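Local atomic coordinates of putative transcriptional regulator protein, LacI family (Rhizobium etli, PDB entry 3MIZ), a protein that probably binds cis-regulatory DNA and represses transcription, as members of the LacI family generally do. Residues 93-97 with 263-268; 109-115 with 276-282; 125-131 with 286-292; 209-213 with 242-246. One frame throughout, in Å; residues are numbered along the deposited sequence.

Contact 1. Residues 93-97 with 263-268; sequences IPTVM and WLNDLI
V96 and P94 meet one side of the helix segment 263-268, and the contact across it is apolar. V96 carries most of it, with its two methyls doing different work. CG2 lies anti to the carbonyl carbon and beside the backbone N. V96 CG2 packs on the helix backbone itself, 3.6 Å from L264 CA, and also reaches L264 CB. V96 CG1, anti to the backbone N (chi1 171°), turns to the indole and stops 3.8 Å from W263 CE3. The V96 and W263 side chains cross at about a right angle. P94 CB sits 3.9 Å from I268 CG1.

Strand 95-97 pairs with strand 73-78 on one side and with strand 110-113 on the other, and helix 253-268 packs against it. Strand 95-97 and helix 263-268 run roughly antiparallel, at 154°, their axes 8.1 Å apart at the closest. This is the alpha/beta layering of a periplasmic-binding-protein-like subdomain. L264 also touches L75 and F16 of the neighbouring strands.

Leucine methyls meet backbone oxygens without bonding to them. L264 CD1 lies 3.5 Å from P94 O, and L267 CD2 lies 3.9 Å from T95 O. The polar group of T95 is satisfied within its own segment: T95 OG1 donates to I93 O at 2.8 Å, from above the carbonyl plane.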
loop_
_atom_site.group_PDB
_atom_site.type_symbol
_atom_site.label_atom_id
_atom_site.label_comp_id
_atom_site.label_asym_id
_atom_site.label_seq_id
_atom_site.Cartn_x
_atom_site.Cartn_y
_atom_site.Cartn_z
ATOM N N ILE A 93 2.853 -16.964 -25.548
ATOM C CA ILE A 93 3.759 -15.820 -25.478
ATOM C C ILE A 93 4.817 -16.138 -24.429
ATOM O O ILE A 93 4.491 -16.705 -23.385
ATOM C CB ILE A 93 3.019 -14.539 -25.019
ATOM C CG1 ILE A 93 1.867 -14.219 -25.975
ATOM C CG2 ILE A 93 4.002 -13.374 -24.940
ATOM C CD1 ILE A 93 1.066 -12.987 -25.578
ATOM N N PRO A 94 6.092 -15.794 -24.692
ATOM C CA PRO A 94 7.144 -16.076 -23.706
ATOM C C PRO A 94 6.688 -15.501 -22.367
ATOM O O PRO A 94 6.300 -14.332 -22.293
ATOM C CB PRO A 94 8.350 -15.336 -24.270
ATOM C CG PRO A 94 8.151 -15.485 -25.756
ATOM C CD PRO A 94 6.664 -15.209 -25.920
ATOM N N THR A 95 6.747 -16.320 -21.321
ATOM C CA THR A 95 6.285 -15.902 -20.002
ATOM C C THR A 95 7.173 -16.348 -18.843
ATOM O O THR A 95 7.718 -17.449 -18.852
ATOM C CB THR A 95 4.874 -16.463 -19.747
ATOM O OG1 THR A 95 3.975 -15.962 -20.744
ATOM C CG2 THR A 95 4.366 -16.069 -18.366
ATOM N N VAL A 96 7.312 -15.476 -17.850
ATOM C CA VAL A 96 8.073 -15.788 -16.647
ATOM C C VAL A 96 7.143 -15.459 -15.480
ATOM O O VAL A 96 6.529 -14.391 -15.449
ATOM C CB VAL A 96 9.367 -14.955 -16.532
ATOM C CG1 VAL A 96 10.004 -15.164 -15.163
ATOM C CG2 VAL A 96 10.355 -15.376 -17.616
HETATM N N MSE A 97 7.008 -16.391 -14.547
HETATM C CA MSE A 97 6.143 -16.180 -13.387
HETATM C C MSE A 97 6.946 -15.597 -12.226
HETATM O O MSE A 97 8.066 -16.023 -11.967
HETATM C CB MSE A 97 5.497 -17.511 -12.972
HETATM C CG MSE A 97 4.547 -18.063 -14.032
HETATM SE SE MSE A 97 3.854 -19.827 -13.592
HETATM C CE MSE A 97 2.665 -19.310 -12.176
ATOM N N TRP A 263 15.275 -12.183 -16.873
ATOM C CA TRP A 263 15.070 -13.571 -17.248
ATOM C C TRP A 263 14.128 -13.651 -18.452
ATOM O O TRP A 263 14.391 -14.390 -19.404
ATOM C CB TRP A 263 14.495 -14.337 -16.055
ATOM C CG TRP A 263 14.721 -15.816 -16.088
ATOM C CD1 TRP A 263 15.499 -16.514 -16.972
ATOM C CD2 TRP A 263 14.196 -16.782 -15.169
ATOM N NE1 TRP A 263 15.491 -17.852 -16.657
ATOM C CE2 TRP A 263 14.699 -18.045 -15.554
ATOM C CE3 TRP A 263 13.351 -16.702 -14.056
ATOM C CZ2 TRP A 263 14.385 -19.221 -14.863
ATOM C CZ3 TRP A 263 13.037 -17.874 -13.367
ATOM C CH2 TRP A 263 13.555 -19.115 -13.776
ATOM N N LEU A 264 13.040 -12.885 -18.416
ATOM C CA LEU A 264 12.093 -12.881 -19.526
ATOM C C LEU A 264 12.788 -12.366 -20.784
ATOM O O LEU A 264 12.586 -12.894 -21.884
ATOM C CB LEU A 264 10.882 -11.987 -19.219
ATOM C CG LEU A 264 9.859 -11.825 -20.358
ATOM C CD1 LEU A 264 9.267 -13.179 -20.733
ATOM C CD2 LEU A 264 8.751 -10.866 -19.940
ATOM N N ASN A 265 13.603 -11.330 -20.617
ATOM C CA ASN A 265 14.315 -10.745 -21.745
ATOM C C ASN A 265 15.176 -11.799 -22.436
ATOM O O ASN A 265 15.162 -11.901 -23.663
ATOM C CB ASN A 265 15.183 -9.571 -21.276
ATOM C CG ASN A 265 15.666 -8.695 -22.427
ATOM O OD1 ASN A 265 14.865 -8.140 -23.180
ATOM N ND2 ASN A 265 16.981 -8.563 -22.560
ATOM N N ASP A 266 15.912 -12.589 -21.656
ATOM C CA ASP A 266 16.768 -13.628 -22.225
ATOM C C ASP A 266 15.948 -14.720 -22.901
ATOM O O ASP A 266 16.341 -15.243 -23.943
ATOM C CB ASP A 266 17.667 -14.254 -21.150
ATOM C CG ASP A 266 18.620 -13.253 -20.525
ATOM O OD1 ASP A 266 19.039 -12.307 -21.221
ATOM O OD2 ASP A 266 18.962 -13.415 -19.337
ATOM N N LEU A 267 14.808 -15.062 -22.307
ATOM C CA LEU A 267 13.929 -16.086 -22.865
ATOM C C LEU A 267 13.360 -15.620 -24.204
ATOM O O LEU A 267 13.229 -16.403 -25.145
ATOM C CB LEU A 267 12.778 -16.376 -21.904
ATOM C CG LEU A 267 11.823 -17.496 -22.316
ATOM C CD1 LEU A 267 12.556 -18.829 -22.275
ATOM C CD2 LEU A 267 10.627 -17.527 -21.381
ATOM N N ILE A 268 13.013 -14.338 -24.274
ATOM C CA ILE A 268 12.456 -13.759 -25.493
ATOM C C ILE A 268 13.504 -13.758 -26.595
ATOM O O ILE A 268 13.183 -13.927 -27.769
ATOM C CB ILE A 268 11.992 -12.311 -25.255
ATOM C CG1 ILE A 268 10.823 -12.303 -24.269
ATOM C CG2 ILE A 268 11.589 -11.664 -26.574
ATOM C CD1 ILE A 268 10.486 -10.933 -23.740
#

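Contact 2. Residues 109-115 with 276-282; sequences PSIEPDD and GSRVVSC
S110 and R278 form the first strong pair in a run of parallel backbone pairing between strands 110-113 and 277-280. R278 N donates to S110 O at 3.0 Å, and the bond is nearly straight (168° at the hydrogen). E112 N then gives its hydrogen to R278 O. E112 O in turn receives V280 N at 2.7 Å, nearly along the C=O axis. D114 N closes the series on V280 O at 2.9 Å, but this bond is bent, with 131° at the hydrogen. One step before the first strong pair, S110 N reaches G276 O in a weak bond of 3.5 Å. A water helps there: it is 2.8 Å from S110 OG and donates weakly to G276 O.

I111 turns its N-H the other way, to M97 O, so strand 110-113 lies between 95-97 and 277-285. The paired strands 110-113 and 277-285 run in the region where the two subdomains of a LacI-type, periplasmic-binding-protein-like fold are joined.

Acidic side chains find partners beyond the two segments. E112 OE2 forms a salt bridge with R81. D115 is bridged to R149 and R81. D114 is an N-cap: its OD1 accepts from Q117 N at the start of helix 115-127. C282 N bonds to Q117 OE1. The D114 CB rests on V279 CG1 at 3.5 Å, the two side chains crossing at about a right angle. On the sheet face of I111 and V280, I111 CD1 meets V280 CG2 at 3.8 Å. From that same face the R278 guanidinium reaches out to a cation-pi contact with W263.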
loop_
_atom_site.group_PDB
_atom_site.type_symbol
_atom_site.label_atom_id
_atom_site.label_comp_id
_atom_site.label_asym_id
_atom_site.label_seq_id
_atom_site.Cartn_x
_atom_site.Cartn_y
_atom_site.Cartn_z
ATOM N N PRO A 109 9.038 -20.915 -16.463
ATOM C CA PRO A 109 10.063 -20.571 -15.477
ATOM C C PRO A 109 9.412 -19.718 -14.394
ATOM O O PRO A 109 8.448 -18.993 -14.656
ATOM C CB PRO A 109 11.093 -19.798 -16.295
ATOM C CG PRO A 109 10.294 -19.240 -17.430
ATOM C CD PRO A 109 9.382 -20.375 -17.788
ATOM N N SER A 110 9.926 -19.810 -13.175
ATOM C CA SER A 110 9.346 -19.046 -12.084
ATOM C C SER A 110 10.395 -18.645 -11.070
ATOM O O SER A 110 11.399 -19.333 -10.885
ATOM C CB SER A 110 8.254 -19.855 -11.388
ATOM O OG SER A 110 8.779 -21.047 -10.840
ATOM N N ILE A 111 10.157 -17.512 -10.424
ATOM C CA ILE A 111 11.068 -17.020 -9.408
ATOM C C ILE A 111 10.206 -16.531 -8.242
ATOM O O ILE A 111 9.280 -15.735 -8.424
ATOM C CB ILE A 111 11.978 -15.910 -9.997
ATOM C CG1 ILE A 111 13.048 -15.518 -8.980
ATOM C CG2 ILE A 111 11.142 -14.718 -10.443
ATOM C CD1 ILE A 111 14.216 -14.714 -9.583
ATOM N N GLU A 112 10.499 -17.050 -7.054
ATOM C CA GLU A 112 9.749 -16.734 -5.841
ATOM C C GLU A 112 10.661 -16.424 -4.659
ATOM O O GLU A 112 11.847 -16.756 -4.671
ATOM C CB GLU A 112 8.919 -17.938 -5.411
ATOM C CG GLU A 112 7.919 -18.485 -6.409
ATOM C CD GLU A 112 7.449 -19.862 -5.982
ATOM O OE1 GLU A 112 8.193 -20.838 -6.216
ATOM O OE2 GLU A 112 6.354 -19.967 -5.393
ATOM N N PRO A 113 10.095 -15.821 -3.601
ATOM C CA PRO A 113 10.850 -15.482 -2.392
ATOM C C PRO A 113 10.828 -16.730 -1.511
ATOM O O PRO A 113 9.928 -17.570 -1.643
ATOM C CB PRO A 113 10.036 -14.339 -1.796
ATOM C CG PRO A 113 8.639 -14.759 -2.098
ATOM C CD PRO A 113 8.739 -15.242 -3.545
ATOM N N ASP A 114 11.796 -16.860 -0.611
ATOM C CA ASP A 114 11.861 -18.030 0.253
ATOM C C ASP A 114 11.273 -17.768 1.645
ATOM O O ASP A 114 12.010 -17.510 2.596
ATOM C CB ASP A 114 13.315 -18.481 0.388
ATOM C CG ASP A 114 13.441 -19.937 0.773
ATOM O OD1 ASP A 114 12.564 -20.457 1.494
ATOM O OD2 ASP A 114 14.444 -20.558 0.364
ATOM N N ASP A 115 9.948 -17.834 1.754
ATOM C CA ASP A 115 9.250 -17.627 3.021
ATOM C C ASP A 115 9.781 -18.526 4.126
ATOM O O ASP A 115 9.957 -18.100 5.267
ATOM C CB ASP A 115 7.757 -17.911 2.846
ATOM C CG ASP A 115 7.070 -16.863 2.020
ATOM O OD1 ASP A 115 6.480 -15.940 2.610
ATOM O OD2 ASP A 115 7.148 -16.949 0.781
ATOM N N GLY A 276 12.840 -24.346 -14.827
ATOM C CA GLY A 276 12.855 -24.751 -13.437
ATOM C C GLY A 276 12.506 -23.577 -12.548
ATOM O O GLY A 276 12.113 -22.508 -13.028
ATOM N N SER A 277 12.668 -23.768 -11.246
ATOM C CA SER A 277 12.343 -22.736 -10.277
ATOM C C SER A 277 13.552 -22.135 -9.569
ATOM O O SER A 277 14.490 -22.839 -9.203
ATOM C CB SER A 277 11.380 -23.309 -9.234
ATOM O OG SER A 277 11.223 -22.430 -8.136
ATOM N N ARG A 278 13.519 -20.819 -9.400
ATOM C CA ARG A 278 14.571 -20.102 -8.691
ATOM C C ARG A 278 13.892 -19.573 -7.439
ATOM O O ARG A 278 12.747 -19.117 -7.499
ATOM C CB ARG A 278 15.076 -18.902 -9.491
ATOM C CG ARG A 278 15.861 -19.223 -10.741
ATOM C CD ARG A 278 16.244 -17.925 -11.413
ATOM N NE ARG A 278 17.079 -18.118 -12.590
ATOM C CZ ARG A 278 17.555 -17.118 -13.325
ATOM N NH1 ARG A 278 17.270 -15.861 -12.996
ATOM N NH2 ARG A 278 18.320 -17.373 -14.379
ATOM N N VAL A 279 14.572 -19.646 -6.304
ATOM C CA VAL A 279 13.992 -19.124 -5.082
ATOM C C VAL A 279 14.995 -18.140 -4.489
ATOM O O VAL A 279 16.133 -18.503 -4.196
ATOM C CB VAL A 279 13.677 -20.247 -4.073
ATOM C CG1 VAL A 279 12.941 -19.673 -2.881
ATOM C CG2 VAL A 279 12.821 -21.315 -4.739
ATOM N N VAL A 280 14.571 -16.889 -4.341
ATOM C CA VAL A 280 15.437 -15.846 -3.801
ATOM C C VAL A 280 15.250 -15.684 -2.293
ATOM O O VAL A 280 14.132 -15.584 -1.800
ATOM C CB VAL A 280 15.162 -14.496 -4.498
ATOM C CG1 VAL A 280 16.062 -13.410 -3.916
ATOM C CG2 VAL A 280 15.382 -14.634 -5.998
ATOM N N SER A 281 16.361 -15.654 -1.565
ATOM C CA SER A 281 16.321 -15.526 -0.115
ATOM C C SER A 281 15.722 -14.213 0.385
ATOM O O SER A 281 15.695 -13.210 -0.326
ATOM C CB SER A 281 17.737 -15.676 0.451
ATOM O OG SER A 281 18.593 -14.673 -0.072
ATOM N N CYS A 282 15.230 -14.243 1.618
ATOM C CA CYS A 282 14.670 -13.064 2.266
ATOM C C CYS A 282 15.758 -12.565 3.209
ATOM O O CYS A 282 16.292 -13.333 4.003
ATOM C CB CYS A 282 13.424 -13.432 3.070
ATOM S SG CYS A 282 12.032 -13.978 2.055
HETATM O O HOH W 1 8.853 -23.143 -12.642
#

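Contact 3. Residues 125-131 with 286-292; sequences YLLERGH and ERSSAAF
Y125 reaches from helix 115-127 to the C-terminal segment 286-292. From CB, which points at that segment, its ring extends with CG anti to the backbone N (chi1 174°). Y125 CE1 meets A290 CB at 3.8 Å, at the ring edge. Y125 CE2, on the other side of the ring, comes 3.2 Å from E286 OE2. R129 NH1 lies over one face. At the tip, Y125 OH donates to E286 OE2 at 2.6 Å, on the anti side and 34° out of the carboxylate plane. The same OH accepts from a water that also receives A290 N. Ring and carboxylate planes are 79° apart.

E286 OE2 has further company. R129 NH2 forms a salt bridge to E286 OE2 at 3.5 Å, and a second water joins the pair. A phenylalanine in place of Y125 would probably leave E286 OE2 without its tyrosine donor and the first water without one of its acceptors.

Beyond the tyrosine, H131 NE2 donates to A291 O at 2.7 Å, while its ND1 bonds to T199. The F292 ring lies over R129 O and G130 CA, the latter a CH-pi contact 4.1 Å from the centroid. The arrangement ties the last modelled residues of the chain to the end of helix 115-127 in the C-terminal subdomain of a periplasmic-binding-protein-like fold.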
loop_
_atom_site.group_PDB
_atom_site.type_symbol
_atom_site.label_atom_id
_atom_site.label_comp_id
_atom_site.label_asym_id
_atom_site.label_seq_id
_atom_site.Cartn_x
_atom_site.Cartn_y
_atom_site.Cartn_z
ATOM N N TYR A 125 17.211 -16.138 14.904
ATOM C CA TYR A 125 17.658 -14.844 15.415
ATOM C C TYR A 125 17.222 -14.697 16.875
ATOM O O TYR A 125 18.021 -14.341 17.743
ATOM C CB TYR A 125 17.065 -13.718 14.558
ATOM C CG TYR A 125 17.335 -12.324 15.082
ATOM C CD1 TYR A 125 16.490 -11.736 16.023
ATOM C CD2 TYR A 125 18.439 -11.596 14.645
ATOM C CE1 TYR A 125 16.737 -10.458 16.515
ATOM C CE2 TYR A 125 18.696 -10.313 15.132
ATOM C CZ TYR A 125 17.843 -9.752 16.065
ATOM O OH TYR A 125 18.095 -8.486 16.546
ATOM N N LEU A 126 15.953 -14.985 17.139
ATOM C CA LEU A 126 15.422 -14.897 18.489
ATOM C C LEU A 126 16.060 -15.939 19.408
ATOM O O LEU A 126 16.443 -15.622 20.532
ATOM C CB LEU A 126 13.902 -15.065 18.462
ATOM C CG LEU A 126 13.174 -13.887 17.806
ATOM C CD1 LEU A 126 11.694 -14.193 17.644
ATOM C CD2 LEU A 126 13.377 -12.626 18.669
ATOM N N LEU A 127 16.184 -17.175 18.925
ATOM C CA LEU A 127 16.779 -18.262 19.716
ATOM C C LEU A 127 18.214 -17.958 20.134
ATOM O O LEU A 127 18.636 -18.302 21.244
ATOM C CB LEU A 127 16.753 -19.574 18.921
ATOM C CG LEU A 127 15.362 -20.082 18.539
ATOM C CD1 LEU A 127 15.476 -21.325 17.651
ATOM C CD2 LEU A 127 14.578 -20.394 19.808
ATOM N N GLU A 128 18.971 -17.325 19.245
ATOM C CA GLU A 128 20.350 -16.984 19.557
ATOM C C GLU A 128 20.387 -15.770 20.483
ATOM O O GLU A 128 21.446 -15.407 20.998
ATOM C CB GLU A 128 21.130 -16.693 18.273
ATOM C CG GLU A 128 21.057 -17.822 17.254
ATOM C CD GLU A 128 21.916 -17.573 16.028
ATOM O OE1 GLU A 128 21.859 -16.455 15.471
ATOM O OE2 GLU A 128 22.646 -18.500 15.616
ATOM N N ARG A 129 19.228 -15.150 20.690
ATOM C CA ARG A 129 19.129 -13.981 21.561
ATOM C C ARG A 129 18.453 -14.300 22.898
ATOM O O ARG A 129 17.806 -13.435 23.495
ATOM C CB ARG A 129 18.370 -12.842 20.866
ATOM C CG ARG A 129 18.975 -12.354 19.548
ATOM C CD ARG A 129 20.392 -11.863 19.719
ATOM N NE ARG A 129 20.893 -11.154 18.539
ATOM C CZ ARG A 129 21.043 -11.695 17.332
ATOM N NH1 ARG A 129 20.728 -12.966 17.115
ATOM N NH2 ARG A 129 21.540 -10.966 16.343
ATOM N N GLY A 130 18.589 -15.544 23.347
ATOM C CA GLY A 130 18.041 -15.956 24.632
ATOM C C GLY A 130 16.566 -16.277 24.799
ATOM O O GLY A 130 16.168 -16.750 25.863
ATOM N N HIS A 131 15.748 -16.041 23.776
ATOM C CA HIS A 131 14.317 -16.302 23.900
ATOM C C HIS A 131 13.991 -17.790 23.851
ATOM O O HIS A 131 14.490 -18.526 22.995
ATOM C CB HIS A 131 13.560 -15.539 22.807
ATOM C CG HIS A 131 13.751 -14.056 22.879
ATOM N ND1 HIS A 131 13.131 -13.273 23.828
ATOM C CD2 HIS A 131 14.528 -13.220 22.148
ATOM C CE1 HIS A 131 13.518 -12.018 23.682
ATOM N NE2 HIS A 131 14.366 -11.958 22.671
ATOM N N GLU A 286 17.904 -6.297 10.538
ATOM C CA GLU A 286 17.990 -6.067 11.968
ATOM C C GLU A 286 17.812 -4.605 12.331
ATOM O O GLU A 286 18.566 -3.738 11.880
ATOM C CB GLU A 286 19.324 -6.586 12.502
ATOM C CG GLU A 286 19.500 -6.377 13.990
ATOM C CD GLU A 286 20.587 -7.245 14.571
ATOM O OE1 GLU A 286 21.586 -7.494 13.861
ATOM O OE2 GLU A 286 20.445 -7.670 15.738
ATOM N N ARG A 287 16.790 -4.334 13.132
ATOM C CA ARG A 287 16.507 -2.980 13.578
ATOM C C ARG A 287 16.590 -2.984 15.110
ATOM O O ARG A 287 17.555 -3.520 15.651
ATOM C CB ARG A 287 15.136 -2.522 13.041
ATOM C CG ARG A 287 15.100 -2.463 11.490
ATOM C CD ARG A 287 14.130 -1.416 10.940
ATOM N NE ARG A 287 14.260 -1.199 9.492
ATOM C CZ ARG A 287 13.627 -1.910 8.553
ATOM N NH1 ARG A 287 12.813 -2.896 8.890
ATOM N NH2 ARG A 287 13.802 -1.631 7.267
ATOM N N SER A 288 15.614 -2.435 15.828
ATOM C CA SER A 288 15.732 -2.424 17.291
ATOM C C SER A 288 14.523 -2.875 18.112
ATOM O O SER A 288 14.427 -2.569 19.305
ATOM C CB SER A 288 16.162 -1.028 17.753
ATOM O OG SER A 288 15.282 -0.040 17.246
ATOM N N SER A 289 13.623 -3.630 17.491
ATOM C CA SER A 289 12.423 -4.111 18.174
ATOM C C SER A 289 12.658 -5.395 18.965
ATOM O O SER A 289 11.738 -5.920 19.592
ATOM C CB SER A 289 11.313 -4.359 17.156
ATOM O OG SER A 289 11.732 -5.337 16.223
ATOM N N ALA A 290 13.878 -5.916 18.917
ATOM C CA ALA A 290 14.201 -7.131 19.659
ATOM C C ALA A 290 15.436 -6.929 20.544
ATOM O O ALA A 290 16.376 -6.228 20.169
ATOM C CB ALA A 290 14.432 -8.286 18.698
ATOM N N ALA A 291 15.412 -7.545 21.723
ATOM C CA ALA A 291 16.517 -7.458 22.674
ATOM C C ALA A 291 16.792 -8.859 23.207
ATOM O O ALA A 291 15.977 -9.767 23.031
ATOM C CB ALA A 291 16.155 -6.521 23.826
ATOM N N PHE A 292 17.932 -9.037 23.864
ATOM C CA PHE A 292 18.279 -10.341 24.396
ATOM C C PHE A 292 17.277 -10.804 25.453
ATOM O O PHE A 292 16.621 -9.939 26.069
ATOM C CB PHE A 292 19.694 -10.306 24.980
ATOM C CG PHE A 292 20.224 -11.654 25.342
ATOM C CD1 PHE A 292 19.960 -12.207 26.592
ATOM C CD2 PHE A 292 20.930 -12.403 24.407
ATOM C CE1 PHE A 292 20.389 -13.496 26.908
ATOM C CE2 PHE A 292 21.361 -13.686 24.708
ATOM C CZ PHE A 292 21.091 -14.237 25.961
HETATM O O HOH W 2 16.203 -6.103 16.835
HETATM O O HOH W 3 22.975 -8.927 17.421
#

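Contact 4. Residues 209-213 with 242-246; sequences AIQIY and LKPEL
The Y213 ring has L242 over one face. L242 CD1 makes a CH-pi contact there, 4.0 Å from the ring centroid and 15° off the normal. L242 CB lies over the same face, 3.6 Å from Y213 CE2. The ring edge is met by backbone and by another leucine: K243 O and P244 O lie near the ring plane, as does L246 CD1, which is 3.8 Å from Y213 CE1. P244 CD also touches Y213 CE2. The peptide bond before P244 is cis.

The phenol end is polar and buried. Y213 OH donates to P244 O at 2.8 Å, from 28° off the carbonyl plane. L246 CD1 packs beside the same hydroxyl. A phenylalanine in place of Y213 would probably leave P244 O without this donor and the turn around the cis proline less firmly tied to the helix.

The leucines also pack on the helix one turn earlier. L246 has CG anti to its N (chi1 -172°), and L246 CD2 reaches A209 CB at 3.8 Å. L242 spreads its two methyls: CD1 also meets A209 CB, while L242 CD2 lies 4.0 Å from I210 CG1, and the I210 and L242 side chains cross at about a right angle.

The same surface continues into the dimer. I210 and L242 pack on L242 and I210 of the second subunit, and Q211 and K243 likewise pack on K243 and Q211 of that subunit. Helix 206-217 and the loop leading to strand 248-250 thus form part of the subunit interface in this LacI-type, periplasmic-binding-protein-like fold.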
loop_
_atom_site.group_PDB
_atom_site.type_symbol
_atom_site.label_atom_id
_atom_site.label_comp_id
_atom_site.label_asym_id
_atom_site.label_seq_id
_atom_site.Cartn_x
_atom_site.Cartn_y
_atom_site.Cartn_z
ATOM N N ALA A 209 1.948 -6.464 12.950
ATOM C CA ALA A 209 2.772 -5.972 14.056
ATOM C C ALA A 209 2.229 -4.683 14.644
ATOM O O ALA A 209 2.426 -4.414 15.823
ATOM C CB ALA A 209 4.219 -5.766 13.603
ATOM N N ILE A 210 1.555 -3.876 13.826
ATOM C CA ILE A 210 0.995 -2.635 14.337
ATOM C C ILE A 210 0.079 -2.939 15.526
ATOM O O ILE A 210 0.165 -2.290 16.564
ATOM C CB ILE A 210 0.161 -1.888 13.273
ATOM C CG1 ILE A 210 1.055 -1.444 12.109
ATOM C CG2 ILE A 210 -0.494 -0.651 13.907
ATOM C CD1 ILE A 210 0.262 -0.936 10.901
ATOM N N GLN A 211 -0.795 -3.929 15.367
ATOM C CA GLN A 211 -1.731 -4.295 16.434
ATOM C C GLN A 211 -1.058 -4.923 17.647
ATOM O O GLN A 211 -1.531 -4.752 18.779
ATOM C CB GLN A 211 -2.803 -5.245 15.892
ATOM C CG GLN A 211 -3.677 -4.595 14.831
ATOM C CD GLN A 211 -4.827 -5.479 14.408
ATOM O OE1 GLN A 211 -5.673 -5.852 15.230
ATOM N NE2 GLN A 211 -4.869 -5.820 13.126
ATOM N N ILE A 212 0.033 -5.652 17.414
ATOM C CA ILE A 212 0.776 -6.295 18.497
ATOM C C ILE A 212 1.547 -5.235 19.308
ATOM O O ILE A 212 1.695 -5.353 20.525
ATOM C CB ILE A 212 1.753 -7.359 17.932
ATOM C CG1 ILE A 212 0.958 -8.400 17.131
ATOM C CG2 ILE A 212 2.495 -8.058 19.075
ATOM C CD1 ILE A 212 1.799 -9.404 16.385
ATOM N N TYR A 213 2.054 -4.209 18.633
ATOM C CA TYR A 213 2.767 -3.136 19.334
ATOM C C TYR A 213 1.782 -2.451 20.270
ATOM O O TYR A 213 2.085 -2.203 21.436
ATOM C CB TYR A 213 3.296 -2.091 18.343
ATOM C CG TYR A 213 4.744 -2.270 17.938
ATOM C CD1 TYR A 213 5.196 -3.462 17.374
ATOM C CD2 TYR A 213 5.649 -1.214 18.063
ATOM C CE1 TYR A 213 6.514 -3.599 16.937
ATOM C CE2 TYR A 213 6.966 -1.336 17.625
ATOM C CZ TYR A 213 7.391 -2.528 17.064
ATOM O OH TYR A 213 8.686 -2.642 16.612
ATOM N N LEU A 242 6.619 2.203 12.970
ATOM C CA LEU A 242 6.654 1.684 14.327
ATOM C C LEU A 242 7.959 2.091 14.997
ATOM O O LEU A 242 9.013 2.165 14.357
ATOM C CB LEU A 242 6.540 0.156 14.325
ATOM C CG LEU A 242 5.310 -0.441 13.631
ATOM C CD1 LEU A 242 5.422 -1.959 13.603
ATOM C CD2 LEU A 242 4.041 0.003 14.348
ATOM N N LYS A 243 7.872 2.371 16.290
ATOM C CA LYS A 243 9.037 2.740 17.082
ATOM C C LYS A 243 8.922 1.882 18.332
ATOM O O LYS A 243 7.893 1.909 19.010
ATOM C CB LYS A 243 8.989 4.225 17.467
ATOM C CG LYS A 243 8.845 5.189 16.294
ATOM C CD LYS A 243 10.072 5.195 15.396
ATOM C CE LYS A 243 9.898 6.180 14.246
ATOM N NZ LYS A 243 11.094 6.251 13.363
ATOM N N PRO A 244 9.965 1.107 18.655
ATOM C CA PRO A 244 11.236 0.990 17.927
ATOM C C PRO A 244 11.087 0.418 16.523
ATOM O O PRO A 244 10.111 -0.286 16.221
ATOM C CB PRO A 244 12.056 0.070 18.824
ATOM C CG PRO A 244 11.010 -0.851 19.374
ATOM C CD PRO A 244 9.891 0.109 19.738
ATOM N N GLU A 245 12.059 0.730 15.666
ATOM C CA GLU A 245 12.070 0.244 14.290
ATOM C C GLU A 245 11.961 -1.282 14.322
ATOM O O GLU A 245 12.686 -1.944 15.056
ATOM C CB GLU A 245 13.372 0.662 13.600
ATOM C CG GLU A 245 13.495 2.150 13.340
ATOM C CD GLU A 245 12.521 2.639 12.285
ATOM O OE1 GLU A 245 11.296 2.533 12.508
ATOM O OE2 GLU A 245 12.982 3.128 11.227
ATOM N N LEU A 246 11.064 -1.822 13.503
ATOM C CA LEU A 246 10.802 -3.264 13.450
ATOM C C LEU A 246 11.828 -4.151 12.747
ATOM O O LEU A 246 12.128 -3.966 11.562
ATOM C CB LEU A 246 9.434 -3.497 12.806
ATOM C CG LEU A 246 8.864 -4.917 12.806
ATOM C CD1 LEU A 246 8.566 -5.366 14.232
ATOM C CD2 LEU A 246 7.590 -4.938 11.979
#

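How the contacts relate
Contacts 1 and 2 lie on the same side of the chain's centre, their centres about 16 Å apart. They join directly through the pairing of strands 95-97 and 110-113, where M97 N to P109 O is a probable hydrogen bond of 3.0 Å. Contacts 3 and 4 form a second pair, with centres about 15 Å apart. There, R287 NH1 probably bonds to L246 O and S288 N to E245 O. The pairs lie apart in space: contacts 1 and 3 are on opposite sides of the chain's centre, their centres about 41 Å apart. Contact 2 leads towards contact 3, since strand 110-113 is followed by helix 115-127. Contact 4 alone touches the second subunit.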